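PDB 4NHB: TRAP dicarboxylate transporter-DctP subunit from Desulfovibrio desulfuricans subsp. desulfuricans, which binds sn-glycerol-3-phosphate as a periplasmic solute-binding protein and probably delivers it to a TRAP transporter for uptake. Local coordinates for residues A[72-77]-A[193-198]; A[93-98]-A[236-241]; A[109-114]-A[308-313]. One frame throughout, in Å; residues are numbered along the deposited sequence.

Contact 1 (A[72-77]-A[193-198])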
loop_
_atom_site.group_PDB
_atom_site.type_symbol
_atom_site.label_atom_id
_atom_site.label_comp_id
_atom_site.label_asym_id
_atom_site.label_seq_id
_atom_site.Cartn_x
_atom_site.Cartn_y
_atom_site.Cartn_z
ATOM N N LEU A 72 7.414 4.930 -15.090
ATOM C CA LEU A 72 7.749 3.824 -16.013
ATOM C C LEU A 72 6.530 2.994 -16.269
ATOM O O LEU A 72 6.622 1.780 -16.463
ATOM C CB LEU A 72 8.877 2.947 -15.460
ATOM C CG LEU A 72 10.245 3.651 -15.445
ATOM C CD1 LEU A 72 11.324 2.774 -14.870
ATOM C CD2 LEU A 72 10.598 4.075 -16.852
ATOM N N GLY A 73 5.373 3.639 -16.211
ATOM C CA GLY A 73 4.107 2.925 -16.314
ATOM C C GLY A 73 3.345 2.750 -14.995
ATOM O O GLY A 73 3.858 2.981 -13.891
ATOM N N LYS A 74 2.097 2.335 -15.113
ATOM C CA LYS A 74 1.273 2.075 -13.951
ATOM C C LYS A 74 1.572 0.652 -13.441
ATOM O O LYS A 74 2.366 -0.052 -14.052
ATOM C CB LYS A 74 -0.201 2.203 -14.311
ATOM C CG LYS A 74 -0.623 3.586 -14.782
ATOM C CD LYS A 74 -2.144 3.698 -14.845
ATOM C CE LYS A 74 -2.610 4.855 -15.744
ATOM N NZ LYS A 74 -2.240 4.652 -17.183
ATOM N N GLU A 75 0.950 0.246 -12.333
ATOM C CA GLU A 75 1.401 -0.952 -11.603
ATOM C C GLU A 75 1.464 -2.194 -12.495
ATOM O O GLU A 75 2.441 -2.921 -12.482
ATOM C CB GLU A 75 0.486 -1.245 -10.422
ATOM C CG GLU A 75 0.377 -0.099 -9.390
ATOM C CD GLU A 75 -0.870 0.740 -9.587
ATOM O OE1 GLU A 75 -0.970 1.408 -10.618
ATOM O OE2 GLU A 75 -1.764 0.736 -8.719
ATOM N N ASP A 76 0.414 -2.442 -13.267
ATOM C CA ASP A 76 0.419 -3.661 -14.064
ATOM C C ASP A 76 1.659 -3.696 -14.941
ATOM O O ASP A 76 2.368 -4.702 -14.971
ATOM C CB ASP A 76 -0.843 -3.784 -14.908
ATOM C CG ASP A 76 -2.008 -4.255 -14.111
ATOM O OD1 ASP A 76 -1.847 -4.451 -12.881
ATOM O OD2 ASP A 76 -3.087 -4.417 -14.716
ATOM N N ALA A 77 1.952 -2.591 -15.628
ATOM C CA ALA A 77 3.127 -2.574 -16.498
ATOM C C ALA A 77 4.445 -2.705 -15.767
ATOM O O ALA A 77 5.302 -3.460 -16.192
ATOM C CB ALA A 77 3.160 -1.330 -17.343
ATOM N N PRO A 193 -6.915 2.937 -11.812
ATOM C CA PRO A 193 -5.591 3.096 -11.210
ATOM C C PRO A 193 -5.391 4.443 -10.512
ATOM O O PRO A 193 -5.990 5.466 -10.861
ATOM C CB PRO A 193 -4.630 2.988 -12.409
ATOM C CG PRO A 193 -5.378 2.219 -13.414
ATOM C CD PRO A 193 -6.841 2.455 -13.201
ATOM N N PHE A 194 -4.490 4.442 -9.540
ATOM C CA PHE A 194 -4.200 5.656 -8.802
ATOM C C PHE A 194 -3.800 6.850 -9.699
ATOM O O PHE A 194 -4.195 8.001 -9.462
ATOM C CB PHE A 194 -3.075 5.375 -7.820
ATOM C CG PHE A 194 -2.826 6.511 -6.895
ATOM C CD1 PHE A 194 -3.762 6.809 -5.913
ATOM C CD2 PHE A 194 -1.690 7.303 -7.024
ATOM C CE1 PHE A 194 -3.560 7.885 -5.053
ATOM C CE2 PHE A 194 -1.489 8.386 -6.175
ATOM C CZ PHE A 194 -2.409 8.667 -5.195
ATOM N N ALA A 195 -2.994 6.560 -10.714
ATOM C CA ALA A 195 -2.510 7.570 -11.637
ATOM C C ALA A 195 -3.655 8.382 -12.270
ATOM O O ALA A 195 -3.463 9.541 -12.621
ATOM C CB ALA A 195 -1.664 6.926 -12.714
ATOM N N GLU A 196 -4.846 7.792 -12.378
ATOM C CA GLU A 196 -5.972 8.452 -13.058
ATOM C C GLU A 196 -6.813 9.300 -12.074
ATOM O O GLU A 196 -7.798 9.969 -12.461
ATOM C CB GLU A 196 -6.843 7.394 -13.775
ATOM C CG GLU A 196 -6.176 6.766 -15.023
ATOM C CD GLU A 196 -6.989 5.618 -15.640
ATOM O OE1 GLU A 196 -8.217 5.571 -15.409
ATOM O OE2 GLU A 196 -6.404 4.761 -16.353
ATOM N N VAL A 197 -6.443 9.234 -10.797
ATOM C CA VAL A 197 -7.277 9.819 -9.753
ATOM C C VAL A 197 -7.341 11.338 -9.878
ATOM O O VAL A 197 -8.421 11.929 -9.738
ATOM C CB VAL A 197 -6.820 9.422 -8.346
ATOM C CG1 VAL A 197 -7.458 10.330 -7.270
ATOM C CG2 VAL A 197 -7.199 7.948 -8.053
ATOM N N PRO A 198 -6.185 11.975 -10.137
ATOM C CA PRO A 198 -6.219 13.446 -10.241
ATOM C C PRO A 198 -7.158 13.932 -11.381
ATOM O O PRO A 198 -8.040 14.788 -11.177
ATOM C CB PRO A 198 -4.758 13.803 -10.492
ATOM C CG PRO A 198 -3.970 12.607 -9.922
ATOM C CD PRO A 198 -4.813 11.437 -10.270
HETATM O O HOH W 1 -4.007 1.775 -8.131
HETATM O O HOH W 2 -1.194 4.069 -10.815
#
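The two-lobed cleft of this TRAP solute-binding protein is bridged at its rim where Lys74 and Glu75, at the start of helix 75-84, meet Pro193, Ala195 and Glu196, just ahead of helix 197-203. It is a modest surface contact with no direct hydrogen bond between the segments; the joining is by apolar touch and water, consistent with a cleft closed over its ligand. Lys74 sits at the N-cap position of its helix and sends its aliphatic chain over the other side. Its CD lies against the CB-CG side of the proline ring, 3.6 Å from Pro193 CB, while its CE rests 3.8 Å from Ala195 CB. The chain bends at chi4 (65°), which turns the ammonium group away from the Glu196 carboxylate: CE lies nearer that oxygen than NZ does, and Lys74 NZ stops 4.2 Å from Glu196 OE2, so any attraction is probably long-range.

Glu75 works deeper, behind this lysine. Its carboxylate is held on one side of the cleft by Gln95, which donates to OE2, and Gln95 itself belongs to the glycerol-3-phosphate site. Both carboxylate oxygens also reach the facing backbone through water. One water donates to Glu75 OE2 (2.5 Å) and accepts from the backbone N of Phe194, a residue whose ring lines the pocket. The other donates to Glu75 OE1 at 2.7 Å and accepts from Ala195 N at 3.1 Å.

Contact 2 (A[93-98]-A[236-241]). With G3P (sn-glycerol-3-phosphate), chain P.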
loop_
_atom_site.group_PDB
_atom_site.type_symbol
_atom_site.label_atom_id
_atom_site.label_comp_id
_atom_site.label_asym_id
_atom_site.label_seq_id
_atom_site.Cartn_x
_atom_site.Cartn_y
_atom_site.Cartn_z
ATOM N N GLY A 93 1.827 -2.432 -3.799
ATOM C CA GLY A 93 1.080 -3.060 -2.746
ATOM C C GLY A 93 0.310 -4.320 -3.151
ATOM O O GLY A 93 0.850 -5.239 -3.780
ATOM N N THR A 94 -0.962 -4.377 -2.760
ATOM C CA THR A 94 -1.732 -5.607 -2.955
ATOM C C THR A 94 -2.159 -5.832 -4.419
ATOM O O THR A 94 -2.966 -6.749 -4.723
ATOM C CB THR A 94 -2.969 -5.628 -2.064
ATOM O OG1 THR A 94 -3.707 -4.424 -2.300
ATOM C CG2 THR A 94 -2.584 -5.759 -0.562
ATOM N N GLN A 95 -1.642 -4.987 -5.313
ATOM C CA GLN A 95 -1.695 -5.228 -6.751
ATOM C C GLN A 95 -1.128 -6.624 -7.064
ATOM O O GLN A 95 -1.552 -7.307 -7.988
ATOM C CB GLN A 95 -0.901 -4.155 -7.500
ATOM C CG GLN A 95 -1.508 -2.704 -7.484
ATOM C CD GLN A 95 -1.192 -1.918 -6.193
ATOM O OE1 GLN A 95 -0.769 -2.484 -5.173
ATOM N NE2 GLN A 95 -1.391 -0.618 -6.247
ATOM N N THR A 96 -0.155 -7.051 -6.274
ATOM C CA THR A 96 0.486 -8.337 -6.518
ATOM C C THR A 96 -0.390 -9.485 -6.084
ATOM O O THR A 96 -0.027 -10.656 -6.280
ATOM C CB THR A 96 1.842 -8.441 -5.782
ATOM O OG1 THR A 96 1.598 -8.289 -4.390
ATOM C CG2 THR A 96 2.810 -7.352 -6.234
ATOM N N SER A 97 -1.553 -9.181 -5.505
ATOM C CA SER A 97 -2.572 -10.203 -5.306
ATOM C C SER A 97 -3.015 -10.852 -6.621
ATOM O O SER A 97 -3.602 -11.916 -6.589
ATOM C CB SER A 97 -3.790 -9.658 -4.536
ATOM O OG SER A 97 -4.537 -8.720 -5.287
ATOM N N ALA A 98 -2.711 -10.236 -7.763
ATOM C CA ALA A 98 -3.057 -10.806 -9.069
ATOM C C ALA A 98 -2.275 -12.066 -9.337
ATOM O O ALA A 98 -2.711 -12.933 -10.109
ATOM C CB ALA A 98 -2.768 -9.801 -10.212
ATOM N N VAL A 236 -3.098 0.617 4.278
ATOM C CA VAL A 236 -2.319 0.336 3.111
ATOM C C VAL A 236 -0.894 -0.076 3.485
ATOM O O VAL A 236 -0.205 0.594 4.245
ATOM C CB VAL A 236 -2.316 1.546 2.115
ATOM C CG1 VAL A 236 -1.481 1.277 0.840
ATOM C CG2 VAL A 236 -3.740 1.915 1.735
ATOM N N ILE A 237 -0.489 -1.215 2.933
ATOM C CA ILE A 237 0.852 -1.771 3.138
ATOM C C ILE A 237 1.502 -1.977 1.771
ATOM O O ILE A 237 0.941 -2.661 0.909
ATOM C CB ILE A 237 0.766 -3.129 3.843
ATOM C CG1 ILE A 237 0.195 -2.976 5.267
ATOM C CG2 ILE A 237 2.137 -3.826 3.858
ATOM C CD1 ILE A 237 1.136 -2.273 6.269
ATOM N N HIS A 238 2.667 -1.372 1.541
ATOM C CA HIS A 238 3.446 -1.669 0.332
ATOM C C HIS A 238 4.773 -2.370 0.625
ATOM O O HIS A 238 5.160 -2.527 1.777
ATOM C CB HIS A 238 3.687 -0.382 -0.438
ATOM C CG HIS A 238 2.510 0.065 -1.237
ATOM N ND1 HIS A 238 2.641 0.901 -2.320
ATOM C CD2 HIS A 238 1.182 -0.209 -1.123
ATOM C CE1 HIS A 238 1.448 1.137 -2.843
ATOM N NE2 HIS A 238 0.543 0.491 -2.129
ATOM N N SER A 239 5.469 -2.783 -0.425
ATOM C CA SER A 239 6.766 -3.459 -0.314
ATOM C C SER A 239 7.682 -3.039 -1.408
ATOM O O SER A 239 7.244 -2.586 -2.454
ATOM C CB SER A 239 6.638 -4.979 -0.402
ATOM O OG SER A 239 5.678 -5.431 0.504
ATOM N N LEU A 240 8.971 -3.206 -1.168
ATOM C CA LEU A 240 9.944 -3.167 -2.245
ATOM C C LEU A 240 10.106 -4.601 -2.748
ATOM O O LEU A 240 10.347 -5.537 -1.960
ATOM C CB LEU A 240 11.300 -2.618 -1.786
ATOM C CG LEU A 240 11.308 -1.231 -1.129
ATOM C CD1 LEU A 240 12.742 -0.861 -0.776
ATOM C CD2 LEU A 240 10.677 -0.174 -2.031
ATOM N N TYR A 241 9.911 -4.777 -4.046
ATOM C CA TYR A 241 10.037 -6.102 -4.655
ATOM C C TYR A 241 11.264 -6.119 -5.521
ATOM O O TYR A 241 11.581 -5.108 -6.136
ATOM C CB TYR A 241 8.830 -6.383 -5.512
ATOM C CG TYR A 241 7.514 -6.568 -4.772
ATOM C CD1 TYR A 241 6.706 -5.484 -4.463
ATOM C CD2 TYR A 241 7.075 -7.836 -4.396
ATOM C CE1 TYR A 241 5.498 -5.656 -3.802
ATOM C CE2 TYR A 241 5.894 -8.015 -3.737
ATOM C CZ TYR A 241 5.095 -6.951 -3.436
ATOM O OH TYR A 241 3.870 -7.160 -2.793
HETATM O O1 G3P P . -1.854 -1.571 -1.883
HETATM C C1 G3P P . -2.900 -1.264 -2.757
HETATM C C2 G3P P . -3.103 0.255 -2.821
HETATM O O2 G3P P . -1.914 0.859 -3.251
HETATM C C3 G3P P . -4.240 0.577 -3.803
HETATM O O1P G3P P . -4.818 1.791 -3.446
HETATM O O4P G3P P . -2.925 3.256 -3.891
HETATM O O2P G3P P . -4.596 2.799 -5.755
HETATM O O3P G3P P . -5.237 4.273 -3.849
HETATM P P G3P P . -4.364 3.104 -4.296
#
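A buried, ligand-bearing contact joins Gly93 and the 3-10 segment 94-98 that follows it, in the loop after strand 89-92, to His238 and Tyr241 on the long strand 235-243. It is a worked case of a loop and a strand forming one wall of a binding cleft together. At its centre Gly93 covers one face of the imidazole, its N over the ring centre and its CA 3.7 Å from the centroid of the His238 ring in a CH-pi contact.

The edge of that ring serves the ligand. His238 NE2 shares a 2.7 Å hydrogen bond with O2 of sn-glycerol-3-phosphate, in which either could be the donor, and makes a weak one to O1. Glu43 takes the other ring nitrogen, ND1, and so helps fix the ring's rotation. Hydroxyl O1 is also met by the backbone, Thr94 N donating to it at 3.1 Å with a fairly straight 161° geometry. Gln95 bends at chi2 (81°), which brings its amide back beside C1 of the glycerol; NE2 gives O2 a weak bond of 3.4 Å and is itself held by Glu75, while OE1 receives a weak bond from Gly93 N.

Farther along, Thr96 and Tyr241 approach from opposite directions, Thr96 OG1 lying 3.0 Å from Tyr241 OH with CG2 against the phenol carbons. Around this core, Thr94 packs on Leu177 and Tyr178 of helix 176-184, His238 on Phe146 and Leu148 of strand 146-155, and Tyr241 on Cys90 and Thr92 of strand 89-92.

Contact 3 (A[109-114]-A[308-313])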
loop_
_atom_site.group_PDB
_atom_site.type_symbol
_atom_site.label_atom_id
_atom_site.label_comp_id
_atom_site.label_asym_id
_atom_site.label_seq_id
_atom_site.Cartn_x
_atom_site.Cartn_y
_atom_site.Cartn_z
ATOM N N PRO A 109 -9.257 -6.040 5.602
ATOM C CA PRO A 109 -9.974 -4.964 6.275
ATOM C C PRO A 109 -10.234 -5.293 7.739
ATOM O O PRO A 109 -10.459 -6.445 8.062
ATOM C CB PRO A 109 -11.279 -4.867 5.482
ATOM C CG PRO A 109 -10.930 -5.376 4.109
ATOM C CD PRO A 109 -9.919 -6.453 4.352
ATOM N N MET A 110 -10.165 -4.299 8.602
ATOM C CA MET A 110 -10.512 -4.489 10.014
ATOM C C MET A 110 -9.603 -5.462 10.741
ATOM O O MET A 110 -10.026 -6.090 11.709
ATOM C CB MET A 110 -11.939 -5.042 10.124
ATOM C CG MET A 110 -12.957 -4.264 9.362
ATOM S SD MET A 110 -12.900 -2.542 9.845
ATOM C CE MET A 110 -12.690 -2.645 11.627
ATOM N N LEU A 111 -8.380 -5.640 10.283
ATOM C CA LEU A 111 -7.557 -6.681 10.907
ATOM C C LEU A 111 -6.658 -6.150 12.032
ATOM O O LEU A 111 -6.463 -6.830 13.051
ATOM C CB LEU A 111 -6.733 -7.404 9.868
ATOM C CG LEU A 111 -5.879 -8.527 10.478
ATOM C CD1 LEU A 111 -6.725 -9.624 11.142
ATOM C CD2 LEU A 111 -4.963 -9.116 9.434
ATOM N N PHE A 112 -6.104 -4.950 11.843
ATOM C CA PHE A 112 -5.161 -4.373 12.797
ATOM C C PHE A 112 -5.736 -3.236 13.615
ATOM O O PHE A 112 -6.403 -2.369 13.093
ATOM C CB PHE A 112 -3.904 -3.886 12.064
ATOM C CG PHE A 112 -3.230 -4.971 11.280
ATOM C CD1 PHE A 112 -2.719 -6.098 11.940
ATOM C CD2 PHE A 112 -3.156 -4.907 9.899
ATOM C CE1 PHE A 112 -2.115 -7.130 11.241
ATOM C CE2 PHE A 112 -2.543 -5.939 9.185
ATOM C CZ PHE A 112 -2.026 -7.054 9.866
ATOM N N ASP A 113 -5.369 -3.197 14.886
ATOM C CA ASP A 113 -5.965 -2.292 15.847
ATOM C C ASP A 113 -5.332 -0.894 15.658
ATOM O O ASP A 113 -5.975 0.132 15.888
ATOM C CB ASP A 113 -5.693 -2.782 17.267
ATOM C CG ASP A 113 -6.474 -4.033 17.641
ATOM O OD1 ASP A 113 -7.520 -4.298 17.041
ATOM O OD2 ASP A 113 -6.043 -4.738 18.571
ATOM N N ASN A 114 -4.065 -0.890 15.233
ATOM C CA ASN A 114 -3.273 0.308 15.028
ATOM C C ASN A 114 -1.984 -0.051 14.268
ATOM O O ASN A 114 -1.729 -1.216 13.970
ATOM C CB ASN A 114 -2.945 0.910 16.370
ATOM C CG ASN A 114 -2.479 -0.121 17.349
ATOM O OD1 ASN A 114 -1.484 -0.813 17.118
ATOM N ND2 ASN A 114 -3.202 -0.256 18.453
ATOM N N ARG A 308 -17.592 -9.282 6.583
ATOM C CA ARG A 308 -18.141 -10.054 5.453
ATOM C C ARG A 308 -17.119 -10.221 4.335
ATOM O O ARG A 308 -17.020 -11.274 3.691
ATOM C CB ARG A 308 -19.393 -9.386 4.861
ATOM C CG ARG A 308 -20.654 -9.475 5.693
ATOM C CD ARG A 308 -21.890 -9.049 4.904
ATOM N NE ARG A 308 -21.910 -7.623 4.580
ATOM C CZ ARG A 308 -22.344 -6.655 5.385
ATOM N NH1 ARG A 308 -22.807 -6.939 6.592
ATOM N NH2 ARG A 308 -22.316 -5.389 4.980
ATOM N N SER A 309 -16.363 -9.157 4.083
ATOM C CA SER A 309 -15.440 -9.163 2.959
ATOM C C SER A 309 -14.349 -10.226 3.115
ATOM O O SER A 309 -13.703 -10.577 2.142
ATOM C CB SER A 309 -14.817 -7.763 2.730
ATOM O OG SER A 309 -14.111 -7.263 3.862
ATOM N N TRP A 310 -14.150 -10.750 4.321
ATOM C CA TRP A 310 -13.171 -11.820 4.491
ATOM C C TRP A 310 -13.539 -13.102 3.733
ATOM O O TRP A 310 -12.672 -13.946 3.501
ATOM C CB TRP A 310 -12.935 -12.134 5.972
ATOM C CG TRP A 310 -12.347 -10.986 6.755
ATOM C CD1 TRP A 310 -12.141 -9.703 6.308
ATOM C CD2 TRP A 310 -11.923 -11.008 8.120
ATOM N NE1 TRP A 310 -11.592 -8.937 7.314
ATOM C CE2 TRP A 310 -11.442 -9.722 8.431
ATOM C CE3 TRP A 310 -11.880 -11.998 9.101
ATOM C CZ2 TRP A 310 -10.947 -9.400 9.694
ATOM C CZ3 TRP A 310 -11.388 -11.681 10.342
ATOM C CH2 TRP A 310 -10.929 -10.390 10.633
ATOM N N LYS A 311 -14.803 -13.270 3.334
ATOM C CA LYS A 311 -15.144 -14.444 2.530
ATOM C C LYS A 311 -14.252 -14.458 1.299
ATOM O O LYS A 311 -13.798 -15.510 0.849
ATOM C CB LYS A 311 -16.620 -14.452 2.104
ATOM C CG LYS A 311 -16.975 -15.557 1.095
ATOM C CD LYS A 311 -18.407 -15.395 0.534
ATOM C CE LYS A 311 -18.664 -16.197 -0.774
ATOM N NZ LYS A 311 -18.451 -17.680 -0.630
ATOM N N LEU A 312 -13.979 -13.274 0.752
ATOM C CA LEU A 312 -13.091 -13.209 -0.391
ATOM C C LEU A 312 -11.812 -14.003 -0.106
ATOM O O LEU A 312 -11.320 -14.718 -0.976
ATOM C CB LEU A 312 -12.737 -11.751 -0.756
ATOM C CG LEU A 312 -11.523 -11.599 -1.678
ATOM C CD1 LEU A 312 -11.846 -12.272 -2.999
ATOM C CD2 LEU A 312 -11.121 -10.112 -1.884
ATOM N N PHE A 313 -11.266 -13.897 1.112
ATOM C CA PHE A 313 -9.999 -14.542 1.412
ATOM C C PHE A 313 -10.175 -16.058 1.670
ATOM O O PHE A 313 -9.337 -16.883 1.269
ATOM C CB PHE A 313 -9.332 -13.928 2.652
ATOM C CG PHE A 313 -9.162 -12.429 2.604
ATOM C CD1 PHE A 313 -8.591 -11.813 1.532
ATOM C CD2 PHE A 313 -9.591 -11.646 3.650
ATOM C CE1 PHE A 313 -8.432 -10.434 1.511
ATOM C CE2 PHE A 313 -9.421 -10.273 3.624
ATOM C CZ PHE A 313 -8.855 -9.682 2.552
#
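Trp310 and Pro109 are joined by the one hydrogen bond across this contact, which packs the loop leading to helix 115-122 against the turn ahead of helix 311-316. The indole NE1 donates to Pro109 O at 2.8 Å. The oxygen lies almost in the plane of the indole, so the ring meets the loop by its edge, and the N-H approaches tilted 17° from the carbonyl plane. Met110 O lies along the same edge, 4.0 Å from Trp310 CZ2.

The apolar contacts spread round this bond. Pro109 and Phe313 come at each other from opposite directions, and Pro109 CD touches the ring edge at Phe313 CZ, 3.8 Å away. Leu111 CD1 reaches the far end of the indole, 4.3 Å from Trp310 CH2.

Ser309 adds a mixed touch: its OG is 3.7 Å from Pro109 CG, while the hydroxyl is hydrogen-bonded to Gly306 O within its own part of the chain. Trp310 also packs on Leu324 of helix 320-329, and Phe313 on Met105 and Thr108.

The chemistry is that of plain structural packing: in a mostly apolar interface, a single bond supplies both the indole N-H and the Pro109 carbonyl with a partner and ties the ring edge to the loop backbone.

Along the chain the first segments of contacts 1, 2 and 3 come in that order, and their second segments follow in the same order, so all three contacts interleave. Contacts 1 and 2 have centres 14 Å apart and touch directly through Glu75 and Gln95, which couples the bridged rim of the cleft to the ligand wall. Contact 3 stands apart from the ligand, its centre 16 Å from that of contact 2 and 25 Å from that of contact 1. Helix 176-184 packs on both contact 2 and contact 3. Contacts 1 and 2 thus bring residues to the ligand site, while contact 3 packs the fold farther off, the Pro109 side chain lying about 11 Å from the ligand.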